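Local coordinates for 3-hydroxyacyl-CoA dehydrogenase (Archaeoglobus fulgidus, PDB 1ZEJ), which probably acts as an NAD-dependent 3-hydroxyacyl-CoA or L-gulonate 3-dehydrogenase and works as a homodimer, at residues Val38-Ser43 / Thr66-Val71; Glu83-Lys88 / Asp113-Arg118; Arg124-His129 / Val140-Ser145; Asn220-Gly225 / Lys266-Tyr271. One frame throughout, in Å; residues are numbered along the deposited sequence.

Overall arrangement
The four contacts follow one another along the chain; none encloses or crosses another. Contact 1 closes the loop from strand 36-40 through helix 44-53 and strand 62-65, at the edge of the nucleotide-binding sheet. Contact 2 joins the start of helix 85-96 to helix 112-116, with strand 103-105 between them in the chain. Contact 3 pairs strands 125-130 and 139-144 as a hairpin, and it touches contact 2 where I115 CG2 lies 3.4 Å from F125 CZ. Contact 4 belongs to the C-terminal helical domain, tying helix 197-224 to the loop before helix 275-290; its centre is about 50 Å from that of contact 1 and about 30 Å from that of contact 3.

Contact 1: residues Val38-Ser43 / Thr66-Val71; sequences VLQDVS and TTLEKV
L68 CD2 sits over one face of the Q40 side-chain amide, 3.9 Å from Q40 CD, while T66 O lies near the amide plane at the NE2 edge, 3.1 Å from Q40 NE2, with an N-H...O angle of 164°. At the T66 carbonyl the geometry differs: the donor stands 67° out of its plane rather than on a lone pair. A bend at chi2 (-92°) sets the amide against T66 and L68, and Q40 CG lies 3.6 Å from T67 O. One residue on, the D41 carbonyl receives a CA-H...O contact from T66 CA at 3.3 Å, and T66 CG2 is equally near D41 O. At the other end, V38 CG2 rests 4.1 Å from K70 CB, while the K70 chain leads away to a salt bridge with E63. The contact thus fastens the loop after strand 62-65 beside the end of strand 36-40, the second strand of the Rossmann fold. D41, predicted to bind NAD(+), points away from this loop. A single hydrogen bond from the Q40 amide, with C-H...O and apolar contacts, therefore joins loop to strand end, and the D41 carboxylate is engaged separately by S43 N and by A20 N of the glycine-rich motif.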
loop_
_atom_site.group_PDB
_atom_site.type_symbol
_atom_site.label_atom_id
_atom_site.label_comp_id
_atom_site.label_asym_id
_atom_site.label_seq_id
_atom_site.Cartn_x
_atom_site.Cartn_y
_atom_site.Cartn_z
ATOM N N VAL A 38 -2.547 -21.243 28.394
ATOM C CA VAL A 38 -3.316 -20.756 29.553
ATOM C C VAL A 38 -3.788 -19.305 29.273
ATOM O O VAL A 38 -2.979 -18.393 29.056
ATOM C CB VAL A 38 -2.490 -20.840 30.835
ATOM C CG1 VAL A 38 -3.353 -20.395 32.008
ATOM C CG2 VAL A 38 -2.011 -22.253 31.073
ATOM N N LEU A 39 -5.087 -19.105 29.248
ATOM C CA LEU A 39 -5.674 -17.797 28.976
ATOM C C LEU A 39 -6.229 -17.255 30.267
ATOM O O LEU A 39 -7.154 -17.856 30.858
ATOM C CB LEU A 39 -6.780 -17.932 27.952
ATOM C CG LEU A 39 -7.510 -16.622 27.544
ATOM C CD1 LEU A 39 -6.548 -15.641 26.931
ATOM C CD2 LEU A 39 -8.641 -16.918 26.574
ATOM N N GLN A 40 -5.677 -16.127 30.701
ATOM C CA GLN A 40 -5.994 -15.539 32.017
ATOM C C GLN A 40 -6.726 -14.179 31.855
ATOM O O GLN A 40 -6.443 -13.411 30.964
ATOM C CB GLN A 40 -4.731 -15.367 32.846
ATOM C CG GLN A 40 -4.965 -14.865 34.269
ATOM C CD GLN A 40 -4.893 -13.364 34.406
ATOM O OE1 GLN A 40 -4.242 -12.701 33.603
ATOM N NE2 GLN A 40 -5.523 -12.818 35.456
ATOM N N ASP A 41 -7.672 -13.922 32.728
ATOM C CA ASP A 41 -8.292 -12.624 32.814
ATOM C C ASP A 41 -8.873 -12.536 34.218
ATOM O O ASP A 41 -9.360 -13.524 34.717
ATOM C CB ASP A 41 -9.436 -12.523 31.779
ATOM C CG ASP A 41 -9.831 -11.052 31.502
ATOM O OD1 ASP A 41 -10.398 -10.455 32.420
ATOM O OD2 ASP A 41 -9.520 -10.499 30.415
ATOM N N VAL A 42 -8.847 -11.351 34.817
ATOM C CA VAL A 42 -9.457 -11.139 36.122
ATOM C C VAL A 42 -10.987 -11.301 36.077
ATOM O O VAL A 42 -11.608 -11.563 37.106
ATOM C CB VAL A 42 -9.068 -9.772 36.766
ATOM C CG1 VAL A 42 -7.591 -9.752 37.108
ATOM C CG2 VAL A 42 -9.464 -8.604 35.885
ATOM N N SER A 43 -11.574 -11.186 34.878
ATOM C CA SER A 43 -13.001 -11.361 34.678
ATOM C C SER A 43 -13.437 -12.749 34.180
ATOM O O SER A 43 -13.167 -13.101 33.032
ATOM C CB SER A 43 -13.493 -10.319 33.662
ATOM O OG SER A 43 -14.871 -10.531 33.406
ATOM N N THR A 66 -8.362 -17.287 36.265
ATOM C CA THR A 66 -8.246 -15.922 36.735
ATOM C C THR A 66 -6.961 -15.650 37.479
ATOM O O THR A 66 -6.715 -14.491 37.831
ATOM C CB THR A 66 -9.402 -15.565 37.689
ATOM O OG1 THR A 66 -9.474 -16.541 38.748
ATOM C CG2 THR A 66 -10.731 -15.580 36.942
ATOM N N THR A 67 -6.129 -16.678 37.693
ATOM C CA THR A 67 -4.914 -16.533 38.486
ATOM C C THR A 67 -3.617 -16.840 37.692
ATOM O O THR A 67 -3.651 -17.272 36.528
ATOM C CB THR A 67 -5.032 -17.408 39.778
ATOM O OG1 THR A 67 -5.393 -18.740 39.418
ATOM C CG2 THR A 67 -6.111 -16.829 40.673
ATOM N N LEU A 68 -2.477 -16.649 38.353
ATOM C CA LEU A 68 -1.176 -16.634 37.697
ATOM C C LEU A 68 -0.282 -17.799 38.056
ATOM O O LEU A 68 0.912 -17.801 37.681
ATOM C CB LEU A 68 -0.451 -15.350 38.082
ATOM C CG LEU A 68 -1.107 -14.032 37.609
ATOM C CD1 LEU A 68 -0.191 -12.887 38.038
ATOM C CD2 LEU A 68 -1.410 -13.977 36.116
ATOM N N GLU A 69 -0.826 -18.800 38.729
ATOM C CA GLU A 69 0.022 -19.886 39.203
ATOM C C GLU A 69 0.681 -20.687 38.089
ATOM O O GLU A 69 1.729 -21.280 38.315
ATOM C CB GLU A 69 -0.660 -20.787 40.183
ATOM C CG GLU A 69 -1.629 -21.859 39.686
ATOM C CD GLU A 69 -2.966 -21.312 39.290
ATOM O OE1 GLU A 69 -3.105 -20.071 39.248
ATOM O OE2 GLU A 69 -3.869 -22.132 39.013
ATOM N N LYS A 70 0.069 -20.721 36.917
ATOM C CA LYS A 70 0.626 -21.497 35.799
ATOM C C LYS A 70 1.701 -20.705 35.012
ATOM O O LYS A 70 2.410 -21.302 34.161
ATOM C CB LYS A 70 -0.471 -21.991 34.851
ATOM C CG LYS A 70 -1.563 -22.876 35.444
ATOM C CD LYS A 70 -1.050 -24.228 35.763
ATOM C CE LYS A 70 -2.144 -25.196 36.318
ATOM N NZ LYS A 70 -2.934 -25.891 35.267
ATOM N N VAL A 71 1.885 -19.420 35.328
ATOM C CA VAL A 71 2.910 -18.591 34.637
ATOM C C VAL A 71 4.308 -19.234 34.729
ATOM O O VAL A 71 5.028 -19.289 33.758
ATOM C CB VAL A 71 3.005 -17.151 35.226
ATOM C CG1 VAL A 71 4.295 -16.443 34.803
ATOM C CG2 VAL A 71 1.812 -16.365 34.780
#

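Contact 2: residues Glu83-Lys88 / Asp113-Arg118; sequences EDLNTK and DDIAER
L85, which packs on I115 and R118, is preceded by two residues that face other partners. The first, E83, is predicted to bind NAD(+), and its OE2 accepts from V109 N and I110 N. D84 then takes the N-cap position of helix 85-96: its OD2 accepts from T87 N at 3.2 Å and from T87 OG1 at 2.8 Å, so one oxygen takes both the backbone N-H and the hydroxyl of T87. L85 itself carries most of the contact. With CG anti to the backbone N (chi1 178°) its two methyls diverge, CD1 to helix 112-116 and CD2 to R118. CD1 lies 3.7 Å from I115 CG1, and it also reaches 4.2 Å from D114 CB. CD2 sits over the centre of one face of the R118 guanidinium, 3.9 Å from R118 NE. That flat group is fixed from its own side, since R118 NH1 donates to D114 O at 2.8 Å and forms a salt bridge with E117 OE2. In the Rossmann-type domain the two helices here follow strands 76-79 and 103-105, neighbours in the sheet, and pack through aliphatic contacts, with the R118 guanidinium at the border. D114 carries its carboxylate outward to a salt bridge with R239 of the second subunit. After T87 comes K88, predicted to bind NAD(+), whose CD touches I115 CD1 at 4.0 Å. Its chain stays extended until a bend at chi4 (-89°), and NZ ends in a salt bridge with E79 and hydrogen bonds with S105 OG and N106 O.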
loop_
_atom_site.group_PDB
_atom_site.type_symbol
_atom_site.label_atom_id
_atom_site.label_comp_id
_atom_site.label_asym_id
_atom_site.label_seq_id
_atom_site.Cartn_x
_atom_site.Cartn_y
_atom_site.Cartn_z
ATOM N N GLU A 83 -4.672 -0.961 26.404
ATOM C CA GLU A 83 -3.616 -0.131 25.832
ATOM C C GLU A 83 -3.344 1.138 26.678
ATOM O O GLU A 83 -3.784 2.243 26.317
ATOM C CB GLU A 83 -4.031 0.317 24.408
ATOM C CG GLU A 83 -2.873 0.941 23.571
ATOM C CD GLU A 83 -1.836 -0.117 23.111
ATOM O OE1 GLU A 83 -2.121 -1.338 23.239
ATOM O OE2 GLU A 83 -0.744 0.263 22.624
ATOM N N ASP A 84 -2.634 0.956 27.785
ATOM C CA ASP A 84 -2.327 2.017 28.729
ATOM C C ASP A 84 -0.985 1.650 29.368
ATOM O O ASP A 84 -0.827 0.513 29.789
ATOM C CB ASP A 84 -3.409 2.035 29.799
ATOM C CG ASP A 84 -3.131 3.012 30.893
ATOM O OD1 ASP A 84 -3.086 4.228 30.611
ATOM O OD2 ASP A 84 -2.961 2.554 32.038
ATOM N N LEU A 85 -0.043 2.590 29.440
ATOM C CA LEU A 85 1.300 2.308 29.981
ATOM C C LEU A 85 1.281 1.721 31.393
ATOM O O LEU A 85 1.861 0.655 31.633
ATOM C CB LEU A 85 2.182 3.560 29.970
ATOM C CG LEU A 85 3.607 3.430 30.546
ATOM C CD1 LEU A 85 4.442 2.410 29.803
ATOM C CD2 LEU A 85 4.301 4.782 30.503
ATOM N N ASN A 86 0.623 2.391 32.328
ATOM C CA ASN A 86 0.639 1.929 33.716
ATOM C C ASN A 86 -0.017 0.545 33.904
ATOM O O ASN A 86 0.442 -0.269 34.727
ATOM C CB ASN A 86 -0.007 2.950 34.668
ATOM C CG ASN A 86 0.688 4.296 34.650
ATOM O OD1 ASN A 86 0.093 5.312 35.032
ATOM N ND2 ASN A 86 1.945 4.323 34.210
ATOM N N THR A 87 -1.077 0.271 33.141
ATOM C CA THR A 87 -1.761 -1.028 33.226
ATOM C C THR A 87 -0.833 -2.132 32.734
ATOM O O THR A 87 -0.715 -3.187 33.375
ATOM C CB THR A 87 -3.050 -1.072 32.402
ATOM O OG1 THR A 87 -3.926 0.008 32.773
ATOM C CG2 THR A 87 -3.772 -2.405 32.609
ATOM N N LYS A 88 -0.179 -1.904 31.610
ATOM C CA LYS A 88 0.743 -2.907 31.058
ATOM C C LYS A 88 1.929 -3.132 31.983
ATOM O O LYS A 88 2.279 -4.273 32.275
ATOM C CB LYS A 88 1.228 -2.517 29.647
ATOM C CG LYS A 88 0.104 -2.632 28.612
ATOM C CD LYS A 88 0.584 -2.435 27.186
ATOM C CE LYS A 88 -0.520 -2.777 26.153
ATOM N NZ LYS A 88 -0.473 -4.243 25.763
ATOM N N ASP A 113 9.883 0.777 24.608
ATOM C CA ASP A 113 10.951 1.336 25.438
ATOM C C ASP A 113 10.387 1.953 26.723
ATOM O O ASP A 113 10.978 1.802 27.800
ATOM C CB ASP A 113 11.796 2.332 24.656
ATOM C CG ASP A 113 12.765 1.625 23.696
ATOM O OD1 ASP A 113 13.861 1.297 24.115
ATOM O OD2 ASP A 113 12.415 1.409 22.544
ATOM N N ASP A 114 9.232 2.610 26.641
ATOM C CA ASP A 114 8.654 3.205 27.861
ATOM C C ASP A 114 8.203 2.109 28.848
ATOM O O ASP A 114 8.330 2.242 30.078
ATOM C CB ASP A 114 7.492 4.128 27.545
ATOM C CG ASP A 114 7.914 5.414 26.908
ATOM O OD1 ASP A 114 9.124 5.707 26.709
ATOM O OD2 ASP A 114 6.991 6.151 26.583
ATOM N N ILE A 115 7.659 1.018 28.318
ATOM C CA ILE A 115 7.346 -0.133 29.143
ATOM C C ILE A 115 8.617 -0.773 29.739
ATOM O O ILE A 115 8.725 -0.958 30.967
ATOM C CB ILE A 115 6.559 -1.207 28.357
ATOM C CG1 ILE A 115 5.185 -0.677 27.972
ATOM C CG2 ILE A 115 6.418 -2.477 29.186
ATOM C CD1 ILE A 115 4.504 -1.512 26.892
ATOM N N ALA A 116 9.582 -1.053 28.874
ATOM C CA ALA A 116 10.802 -1.751 29.276
ATOM C C ALA A 116 11.547 -1.041 30.361
ATOM O O ALA A 116 12.111 -1.659 31.231
ATOM C CB ALA A 116 11.716 -1.892 28.082
ATOM N N GLU A 117 11.593 0.272 30.310
ATOM C CA GLU A 117 12.364 1.007 31.308
ATOM C C GLU A 117 11.717 0.967 32.705
ATOM O O GLU A 117 12.360 1.352 33.691
ATOM C CB GLU A 117 12.673 2.425 30.826
ATOM C CG GLU A 117 11.538 3.361 30.741
ATOM C CD GLU A 117 11.952 4.712 30.124
ATOM O OE1 GLU A 117 12.999 4.828 29.436
ATOM O OE2 GLU A 117 11.163 5.646 30.279
ATOM N N ARG A 118 10.465 0.475 32.793
ATOM C CA ARG A 118 9.781 0.362 34.063
ATOM C C ARG A 118 9.752 -1.081 34.613
ATOM O O ARG A 118 9.207 -1.325 35.690
ATOM C CB ARG A 118 8.384 0.952 33.914
ATOM C CG ARG A 118 8.427 2.439 33.766
ATOM C CD ARG A 118 7.174 2.997 33.126
ATOM N NE ARG A 118 7.173 4.462 33.134
ATOM C CZ ARG A 118 7.812 5.252 32.261
ATOM N NH1 ARG A 118 8.545 4.767 31.233
ATOM N NH2 ARG A 118 7.706 6.570 32.425
#

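Contact 3: residues Arg124-His129 / Val140-Ser145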
loop_
_atom_site.group_PDB
_atom_site.type_symbol
_atom_site.label_atom_id
_atom_site.label_comp_id
_atom_site.label_asym_id
_atom_site.label_seq_id
_atom_site.Cartn_x
_atom_site.Cartn_y
_atom_site.Cartn_z
ATOM N N ARG A 124 14.523 -9.566 28.619
ATOM C CA ARG A 124 13.674 -10.625 28.054
ATOM C C ARG A 124 12.252 -10.144 27.785
ATOM O O ARG A 124 11.336 -10.933 27.651
ATOM C CB ARG A 124 13.716 -11.896 28.926
ATOM C CG ARG A 124 13.430 -11.663 30.382
ATOM C CD ARG A 124 12.030 -11.123 30.709
ATOM N NE ARG A 124 11.943 -11.027 32.151
ATOM C CZ ARG A 124 11.442 -11.963 32.950
ATOM N NH1 ARG A 124 10.803 -13.002 32.470
ATOM N NH2 ARG A 124 11.520 -11.812 34.245
ATOM N N PHE A 125 12.094 -8.829 27.628
ATOM C CA PHE A 125 10.826 -8.210 27.294
ATOM C C PHE A 125 10.922 -7.679 25.864
ATOM O O PHE A 125 11.958 -7.098 25.449
ATOM C CB PHE A 125 10.527 -6.997 28.193
ATOM C CG PHE A 125 9.326 -6.200 27.730
ATOM C CD1 PHE A 125 8.068 -6.738 27.817
ATOM C CD2 PHE A 125 9.477 -4.939 27.158
ATOM C CE1 PHE A 125 6.954 -6.053 27.341
ATOM C CE2 PHE A 125 8.386 -4.229 26.702
ATOM C CZ PHE A 125 7.090 -4.797 26.815
ATOM N N LEU A 126 9.841 -7.860 25.130
ATOM C CA LEU A 126 9.729 -7.255 23.819
ATOM C C LEU A 126 8.272 -7.114 23.426
ATOM O O LEU A 126 7.373 -7.656 24.091
ATOM C CB LEU A 126 10.560 -8.064 22.838
ATOM C CG LEU A 126 10.181 -9.329 22.079
ATOM C CD1 LEU A 126 11.407 -10.166 21.707
ATOM C CD2 LEU A 126 9.045 -10.123 22.571
ATOM N N GLY A 127 8.037 -6.399 22.350
ATOM C CA GLY A 127 6.682 -6.195 21.844
ATOM C C GLY A 127 6.461 -7.273 20.805
ATOM O O GLY A 127 7.367 -7.599 20.027
ATOM N N VAL A 128 5.254 -7.833 20.779
ATOM C CA VAL A 128 4.849 -8.733 19.657
ATOM C C VAL A 128 3.492 -8.247 19.182
ATOM O O VAL A 128 2.476 -8.441 19.909
ATOM C CB VAL A 128 4.808 -10.237 20.038
ATOM C CG1 VAL A 128 4.270 -11.082 18.950
ATOM C CG2 VAL A 128 6.142 -10.753 20.409
ATOM N N HIS A 129 3.480 -7.641 17.992
ATOM C CA HIS A 129 2.370 -6.966 17.375
ATOM C C HIS A 129 1.687 -7.886 16.353
ATOM O O HIS A 129 2.220 -8.189 15.287
ATOM C CB HIS A 129 2.908 -5.680 16.740
ATOM C CG HIS A 129 1.898 -4.867 16.013
ATOM N ND1 HIS A 129 2.233 -4.090 14.922
ATOM C CD2 HIS A 129 0.566 -4.674 16.226
ATOM C CE1 HIS A 129 1.144 -3.485 14.472
ATOM N NE2 HIS A 129 0.120 -3.832 15.243
ATOM N N VAL A 140 3.366 -11.037 11.865
ATOM C CA VAL A 140 3.554 -10.624 13.244
ATOM C C VAL A 140 4.865 -9.860 13.284
ATOM O O VAL A 140 5.876 -10.317 12.756
ATOM C CB VAL A 140 3.577 -11.797 14.230
ATOM C CG1 VAL A 140 3.699 -11.307 15.640
ATOM C CG2 VAL A 140 2.341 -12.610 14.085
ATOM N N GLU A 141 4.829 -8.687 13.881
ATOM C CA GLU A 141 6.026 -7.878 14.085
ATOM C C GLU A 141 6.547 -8.065 15.494
ATOM O O GLU A 141 5.775 -8.049 16.446
ATOM C CB GLU A 141 5.734 -6.414 13.902
ATOM C CG GLU A 141 5.476 -6.004 12.469
ATOM C CD GLU A 141 5.156 -4.519 12.370
ATOM O OE1 GLU A 141 4.394 -4.023 13.261
ATOM O OE2 GLU A 141 5.690 -3.834 11.438
ATOM N N ILE A 142 7.845 -8.271 15.621
ATOM C CA ILE A 142 8.487 -8.190 16.930
ATOM C C ILE A 142 9.081 -6.819 17.028
ATOM O O ILE A 142 9.842 -6.432 16.133
ATOM C CB ILE A 142 9.585 -9.237 17.052
ATOM C CG1 ILE A 142 8.946 -10.643 17.031
ATOM C CG2 ILE A 142 10.466 -8.967 18.288
ATOM C CD1 ILE A 142 9.909 -11.767 16.986
ATOM N N VAL A 143 8.760 -6.100 18.104
ATOM C CA VAL A 143 9.226 -4.739 18.262
ATOM C C VAL A 143 10.105 -4.729 19.506
ATOM O O VAL A 143 9.621 -4.935 20.607
ATOM C CB VAL A 143 8.065 -3.769 18.384
ATOM C CG1 VAL A 143 8.574 -2.323 18.430
ATOM C CG2 VAL A 143 7.098 -3.932 17.217
ATOM N N ILE A 144 11.394 -4.519 19.305
ATOM C CA ILE A 144 12.335 -4.595 20.393
ATOM C C ILE A 144 12.634 -3.235 21.042
ATOM O O ILE A 144 12.595 -2.180 20.410
ATOM C CB ILE A 144 13.607 -5.358 19.994
ATOM C CG1 ILE A 144 14.495 -4.581 19.034
ATOM C CG2 ILE A 144 13.222 -6.723 19.379
ATOM C CD1 ILE A 144 15.884 -5.104 19.007
ATOM N N SER A 145 12.931 -3.280 22.325
ATOM C CA SER A 145 13.377 -2.093 23.025
ATOM C C SER A 145 14.896 -2.040 22.946
ATOM O O SER A 145 15.525 -3.001 22.481
ATOM C CB SER A 145 12.907 -2.131 24.453
ATOM O OG SER A 145 13.749 -2.925 25.278
HETATM O O HOH W 1 12.780 -4.683 26.693
#
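G127 and H129 pair with V143 and E141 in an antiparallel beta hairpin, strands 125-130 and 139-144, running at 153° to each other within the nucleotide-binding sheet. Backbone bonds come first: G127 N to V143 O and V143 N to G127 O are each 2.8 Å, and H129 N to E141 O is matched by E141 N to H129 O. Between these two hydrogen-bonded pairs V128 faces I142 in a non-hydrogen-bonded pair. Apolar contacts occupy the face that carries V128 and I142. V128 CG1 lies only 3.4 Å from V140 CG1, tighter than usual van der Waals packing, and L126 CD1 meets I142 CG2 at 3.7 Å. Water serves the far end of the hairpin, donating to F125 O. On the face that carries H129, E141 and V143, one polar pair forms; H129 is predicted to be important for catalysis. The H129 and E141 side chains run alongside each other from neighbouring strands, consistent with E141 orienting the imidazole. S174 OG also hydrogen-bonds to E141 OE1, and E141 OE2 accepts from V176 N. H129 ND1 donates to E141 OE1 at 2.7 Å, approaching almost in line with its C-O bond, with the ring and carboxylate planes 49° apart.

Contact 4: residues Asn220-Gly225 / Lys266-Tyr271; sequences NLDYIG and KGIYEY
Near the C-terminal end of helix 197-224, in the helical C-terminal domain, D222 turns its carboxylate into the 266-271 loop and serves as the acceptor for three donors there. OD1 takes I268 N on its syn lone pair at 2.7 Å. OD2 takes Y269 N at 2.9 Å and, on its anti lone pair, the hydroxyl of Y271, with OH 2.6 Å away. The Y271 ring meets OD2 with its edge, in plane, and stands 87° from the carboxylate. G267, with no side chain, lets its CA approach D222 OD1 to 3.3 Å. Apolar contacts flank the acid: L221 CD2 lies 4.1 Å from I268 CD1, and Y223 CE2 is equally far from Y271 CE2, the two tyrosine rings meeting obliquely with planes at 71°. I268 CG2 lies over one face of the Y269 ring. Beyond the contact, Y269 OH hydrogen-bonds D201 of the second subunit and L221 packs on its L184, so this corner is part of the dimer interface. Two backbone N-H groups and a hydroxyl directed at one buried carboxylate should favour its ionised form and fix the loop's path against the helix, well away from the predicted cofactor and catalytic residues.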
loop_
_atom_site.group_PDB
_atom_site.type_symbol
_atom_site.label_atom_id
_atom_site.label_comp_id
_atom_site.label_asym_id
_atom_site.label_seq_id
_atom_site.Cartn_x
_atom_site.Cartn_y
_atom_site.Cartn_z
ATOM N N ASN A 220 8.781 -3.234 -6.449
ATOM C CA ASN A 220 8.126 -2.488 -7.537
ATOM C C ASN A 220 9.079 -1.447 -8.212
ATOM O O ASN A 220 9.137 -1.338 -9.444
ATOM C CB ASN A 220 6.884 -1.775 -7.033
ATOM C CG ASN A 220 6.128 -1.115 -8.116
ATOM O OD1 ASN A 220 5.763 -1.777 -9.085
ATOM N ND2 ASN A 220 5.914 0.235 -8.014
ATOM N N LEU A 221 9.873 -0.775 -7.379
ATOM C CA LEU A 221 10.892 0.184 -7.802
ATOM C C LEU A 221 11.866 -0.410 -8.783
ATOM O O LEU A 221 12.177 0.235 -9.798
ATOM C CB LEU A 221 11.594 0.807 -6.576
ATOM C CG LEU A 221 12.324 2.138 -6.710
ATOM C CD1 LEU A 221 11.398 3.260 -7.240
ATOM C CD2 LEU A 221 12.811 2.464 -5.327
ATOM N N ASP A 222 12.284 -1.663 -8.568
ATOM C CA ASP A 222 13.198 -2.354 -9.490
ATOM C C ASP A 222 12.642 -2.453 -10.918
ATOM O O ASP A 222 13.379 -2.387 -11.881
ATOM C CB ASP A 222 13.541 -3.773 -8.985
ATOM C CG ASP A 222 14.635 -3.775 -7.905
ATOM O OD1 ASP A 222 15.404 -2.787 -7.825
ATOM O OD2 ASP A 222 14.747 -4.775 -7.163
ATOM N N TYR A 223 11.345 -2.682 -11.020
ATOM C CA TYR A 223 10.648 -2.756 -12.297
ATOM C C TYR A 223 10.449 -1.379 -12.911
ATOM O O TYR A 223 10.544 -1.235 -14.126
ATOM C CB TYR A 223 9.277 -3.370 -12.085
ATOM C CG TYR A 223 9.324 -4.830 -11.906
ATOM C CD1 TYR A 223 9.409 -5.665 -12.999
ATOM C CD2 TYR A 223 9.349 -5.390 -10.652
ATOM C CE1 TYR A 223 9.450 -7.016 -12.853
ATOM C CE2 TYR A 223 9.416 -6.746 -10.502
ATOM C CZ TYR A 223 9.455 -7.540 -11.652
ATOM O OH TYR A 223 9.531 -8.883 -11.510
ATOM N N ILE A 224 10.127 -0.386 -12.084
ATOM C CA ILE A 224 10.096 1.017 -12.512
ATOM C C ILE A 224 11.463 1.380 -13.090
ATOM O O ILE A 224 11.550 1.955 -14.178
ATOM C CB ILE A 224 9.695 1.972 -11.342
ATOM C CG1 ILE A 224 8.168 1.955 -11.159
ATOM C CG2 ILE A 224 10.153 3.430 -11.579
ATOM C CD1 ILE A 224 7.734 2.397 -9.788
ATOM N N GLY A 225 12.530 1.010 -12.366
ATOM C CA GLY A 225 13.882 1.385 -12.731
ATOM C C GLY A 225 14.376 2.365 -11.697
ATOM O O GLY A 225 13.734 3.383 -11.447
ATOM N N LYS A 266 19.623 -6.502 -11.706
ATOM C CA LYS A 266 19.987 -6.221 -10.309
ATOM C C LYS A 266 19.642 -4.792 -9.936
ATOM O O LYS A 266 20.067 -3.846 -10.576
ATOM C CB LYS A 266 21.490 -6.476 -10.047
ATOM C CG LYS A 266 21.902 -6.393 -8.554
ATOM C CD LYS A 266 23.430 -6.518 -8.395
ATOM C CE LYS A 266 23.843 -7.267 -7.166
ATOM N NZ LYS A 266 23.300 -6.750 -5.875
ATOM N N GLY A 267 18.843 -4.641 -8.895
ATOM C CA GLY A 267 18.651 -3.345 -8.303
ATOM C C GLY A 267 18.677 -3.530 -6.813
ATOM O O GLY A 267 19.725 -3.864 -6.227
ATOM N N ILE A 268 17.529 -3.326 -6.186
ATOM C CA ILE A 268 17.370 -3.722 -4.787
ATOM C C ILE A 268 17.506 -5.254 -4.688
ATOM O O ILE A 268 18.192 -5.780 -3.790
ATOM C CB ILE A 268 16.049 -3.204 -4.211
ATOM C CG1 ILE A 268 16.052 -1.664 -4.230
ATOM C CG2 ILE A 268 15.888 -3.708 -2.761
ATOM C CD1 ILE A 268 14.731 -1.051 -4.408
ATOM N N TYR A 269 16.908 -5.960 -5.649
ATOM C CA TYR A 269 16.944 -7.418 -5.713
ATOM C C TYR A 269 17.556 -7.858 -7.041
ATOM O O TYR A 269 17.825 -7.016 -7.887
ATOM C CB TYR A 269 15.540 -7.947 -5.603
ATOM C CG TYR A 269 14.829 -7.499 -4.347
ATOM C CD1 TYR A 269 15.307 -7.842 -3.066
ATOM C CD2 TYR A 269 13.704 -6.727 -4.420
ATOM C CE1 TYR A 269 14.645 -7.406 -1.920
ATOM C CE2 TYR A 269 13.059 -6.305 -3.312
ATOM C CZ TYR A 269 13.501 -6.663 -2.057
ATOM O OH TYR A 269 12.776 -6.208 -0.959
ATOM N N GLU A 270 17.753 -9.165 -7.206
ATOM C CA GLU A 270 18.339 -9.743 -8.419
ATOM C C GLU A 270 17.254 -10.486 -9.188
ATOM O O GLU A 270 16.335 -11.074 -8.581
ATOM C CB GLU A 270 19.499 -10.683 -8.075
ATOM C CG GLU A 270 20.625 -9.960 -7.334
ATOM C CD GLU A 270 21.879 -10.798 -7.119
ATOM O OE1 GLU A 270 22.024 -11.873 -7.750
ATOM O OE2 GLU A 270 22.741 -10.365 -6.319
ATOM N N TYR A 271 17.363 -10.440 -10.515
ATOM C CA TYR A 271 16.303 -10.903 -11.434
ATOM C C TYR A 271 16.863 -11.812 -12.530
ATOM O O TYR A 271 18.036 -11.698 -12.886
ATOM C CB TYR A 271 15.600 -9.701 -12.057
ATOM C CG TYR A 271 14.926 -8.867 -10.985
ATOM C CD1 TYR A 271 15.610 -7.850 -10.345
ATOM C CD2 TYR A 271 13.632 -9.147 -10.574
ATOM C CE1 TYR A 271 15.029 -7.131 -9.331
ATOM C CE2 TYR A 271 13.026 -8.412 -9.553
ATOM C CZ TYR A 271 13.730 -7.403 -8.942
ATOM O OH TYR A 271 13.152 -6.687 -7.890
#